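Local atomic coordinates of putative activator of HSP90 (Plasmodium falciparum, PDB entry 3N72), a protein that probably binds the chaperone Hsp90 and stimulates its ATPase activity, as other members of the AHA1 family do. Residues R123-D127 and S128-K132. Sequence-based numbering, arbitrary orientation.
Sequences RFIYD and SILKK
Ser128 sits against the Phe124 side chain and also grips its carbonyl: OG donates to Phe124 O at 2.6 Å from above the carbonyl plane, while the backbone N of Ser128 reaches the same oxygen at 2.8 Å from the opposite face. A chi1 of 62° turns OG back towards the preceding turn. The Phe124 ring takes OG over the centre of one face, and Ser128 CB makes a CH-pi contact there, 4.2 Å from the ring centroid.

On another side of the helix, Lys131 CB lies over a face of the Tyr126 ring, 4.1 Å from its centroid, the lysine running roughly perpendicular to the Tyr126 side chain. From there the extended lysine chain runs past Asp127 O, bringing NZ to 3.7 Å from Asp127 OD1, a long salt bridge. In the conformer modelled here, Arg123 NE meets Asp127 OD2 at 2.7 Å and OD1 lies over the guanidinium face; Arg123 also has a second conformer, so this grip may not be constant. The carboxylate of Asp127 thus lies between Arg123 and Lys131 and joins them in one salt-bridge network.

Ile125 CG2 and Leu130 CD1, 4.0 Å apart, lie side by side on the buried face, where both residues pack on Ile46 and Trp78 of the sheet. A water donates to Asp127 O and accepts a weak bond from Lys132 N. Behind these side chains the backbone widens. Ile125 O accepts from both Ile129 N and Leu130 N, and Tyr126 O takes its stronger bond from Lys131 N. The two i to i+5 bonds, Leu130 N to Ile125 O and Lys131 N to Tyr126 O, mark a wider pi-type turn, a pi-bulge within helix 120-142, which here packs against the antiparallel sheet of the Aha1 N-terminal domain.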
loop_
_atom_site.group_PDB
_atom_site.type_symbol
_atom_site.label_atom_id
_atom_site.label_comp_id
_atom_site.label_asym_id
_atom_site.label_seq_id
_atom_site.Cartn_x
_atom_site.Cartn_y
_atom_site.Cartn_z
ATOM N N ARG B 123 -26.101 29.905 31.215
ATOM C CA ARG B 123 -26.606 28.970 32.209
ATOM C C ARG B 123 -27.851 28.274 31.671
ATOM O O ARG B 123 -27.995 27.056 31.810
ATOM C CB ARG B 123 -26.913 29.661 33.538
ATOM C CG ARG B 123 -27.472 28.715 34.586
ATOM C CD ARG B 123 -26.495 27.586 34.868
ATOM N NE ARG B 123 -26.953 26.705 35.942
ATOM C CZ ARG B 123 -26.254 25.671 36.402
ATOM N NH1 ARG B 123 -25.072 25.385 35.874
ATOM N NH2 ARG B 123 -26.742 24.913 37.379
ATOM N N PHE B 124 -28.744 29.046 31.051
ATOM C CA PHE B 124 -29.965 28.477 30.489
ATOM C C PHE B 124 -29.640 27.436 29.410
ATOM O O PHE B 124 -30.197 26.347 29.426
ATOM C CB PHE B 124 -30.882 29.555 29.907
ATOM C CG PHE B 124 -32.016 28.993 29.094
ATOM C CD1 PHE B 124 -33.070 28.309 29.708
ATOM C CD2 PHE B 124 -32.028 29.123 27.709
ATOM C CE1 PHE B 124 -34.123 27.765 28.943
ATOM C CE2 PHE B 124 -33.074 28.595 26.952
ATOM C CZ PHE B 124 -34.120 27.912 27.577
ATOM N N ILE B 125 -28.728 27.780 28.503
ATOM C CA ILE B 125 -28.318 26.861 27.425
ATOM C C ILE B 125 -27.700 25.605 28.005
ATOM O O ILE B 125 -28.070 24.505 27.617
ATOM C CB ILE B 125 -27.331 27.500 26.419
ATOM C CG1 ILE B 125 -28.049 28.602 25.631
ATOM C CG2 ILE B 125 -26.772 26.419 25.451
ATOM C CD1 ILE B 125 -27.141 29.450 24.799
ATOM N N TYR B 126 -26.763 25.770 28.934
ATOM C CA TYR B 126 -26.133 24.617 29.584
ATOM C C TYR B 126 -27.152 23.708 30.263
ATOM O O TYR B 126 -27.174 22.513 30.003
ATOM C CB TYR B 126 -25.056 25.046 30.584
ATOM C CG TYR B 126 -24.411 23.883 31.308
ATOM C CD1 TYR B 126 -23.284 23.234 30.769
ATOM C CD2 TYR B 126 -24.927 23.409 32.512
ATOM C CE1 TYR B 126 -22.709 22.168 31.414
ATOM C CE2 TYR B 126 -24.345 22.327 33.168
ATOM C CZ TYR B 126 -23.236 21.718 32.616
ATOM O OH TYR B 126 -22.660 20.652 33.263
ATOM N N ASP B 127 -27.984 24.275 31.141
ATOM C CA ASP B 127 -28.964 23.478 31.883
ATOM C C ASP B 127 -30.010 22.844 30.982
ATOM O O ASP B 127 -30.357 21.683 31.169
ATOM C CB ASP B 127 -29.668 24.326 32.947
ATOM C CG ASP B 127 -28.779 24.650 34.123
ATOM O OD1 ASP B 127 -27.779 23.926 34.379
ATOM O OD2 ASP B 127 -29.106 25.633 34.818
ATOM N N SER B 128 -30.508 23.594 30.006
ATOM C CA SER B 128 -31.649 23.119 29.220
ATOM C C SER B 128 -31.276 22.146 28.121
ATOM O O SER B 128 -32.077 21.288 27.771
ATOM C CB SER B 128 -32.461 24.266 28.620
ATOM O OG SER B 128 -31.696 25.041 27.727
ATOM N N ILE B 129 -30.065 22.275 27.586
ATOM C CA ILE B 129 -29.672 21.495 26.413
ATOM C C ILE B 129 -28.399 20.684 26.652
ATOM O O ILE B 129 -28.361 19.483 26.352
ATOM C CB ILE B 129 -29.471 22.401 25.169
ATOM C CG1 ILE B 129 -30.759 23.145 24.826
ATOM C CG2 ILE B 129 -29.030 21.590 23.914
ATOM C CD1 ILE B 129 -30.538 24.188 23.777
ATOM N N LEU B 130 -27.358 21.330 27.175
ATOM C CA LEU B 130 -26.008 20.732 27.107
ATOM C C LEU B 130 -25.756 19.597 28.091
ATOM O O LEU B 130 -25.192 18.555 27.716
ATOM C CB LEU B 130 -24.904 21.795 27.234
ATOM C CG LEU B 130 -24.762 22.807 26.098
ATOM C CD1 LEU B 130 -23.834 23.890 26.539
ATOM C CD2 LEU B 130 -24.213 22.156 24.819
ATOM N N LYS B 131 -26.164 19.799 29.340
ATOM C CA LYS B 131 -25.789 18.886 30.420
ATOM C C LYS B 131 -26.331 17.476 30.231
ATOM O O LYS B 131 -25.764 16.528 30.757
ATOM C CB LYS B 131 -26.176 19.449 31.797
ATOM C CG LYS B 131 -27.646 19.398 32.163
ATOM C CD LYS B 131 -27.852 20.035 33.556
ATOM C CE LYS B 131 -29.305 20.099 33.978
ATOM N NZ LYS B 131 -29.421 20.698 35.332
ATOM N N LYS B 132 -27.426 17.337 29.486
ATOM C CA LYS B 132 -27.960 16.011 29.229
ATOM C C LYS B 132 -27.979 15.686 27.726
ATOM O O LYS B 132 -27.210 14.830 27.276
ATOM C CB LYS B 132 -29.324 15.808 29.918
ATOM C CG LYS B 132 -29.809 14.361 29.917
ATOM C CD LYS B 132 -31.223 14.220 30.524
ATOM C CE LYS B 132 -31.667 12.756 30.610
ATOM N NZ LYS B 132 -31.686 12.087 29.273
HETATM O O HOH W 1 -29.830 19.223 29.623
#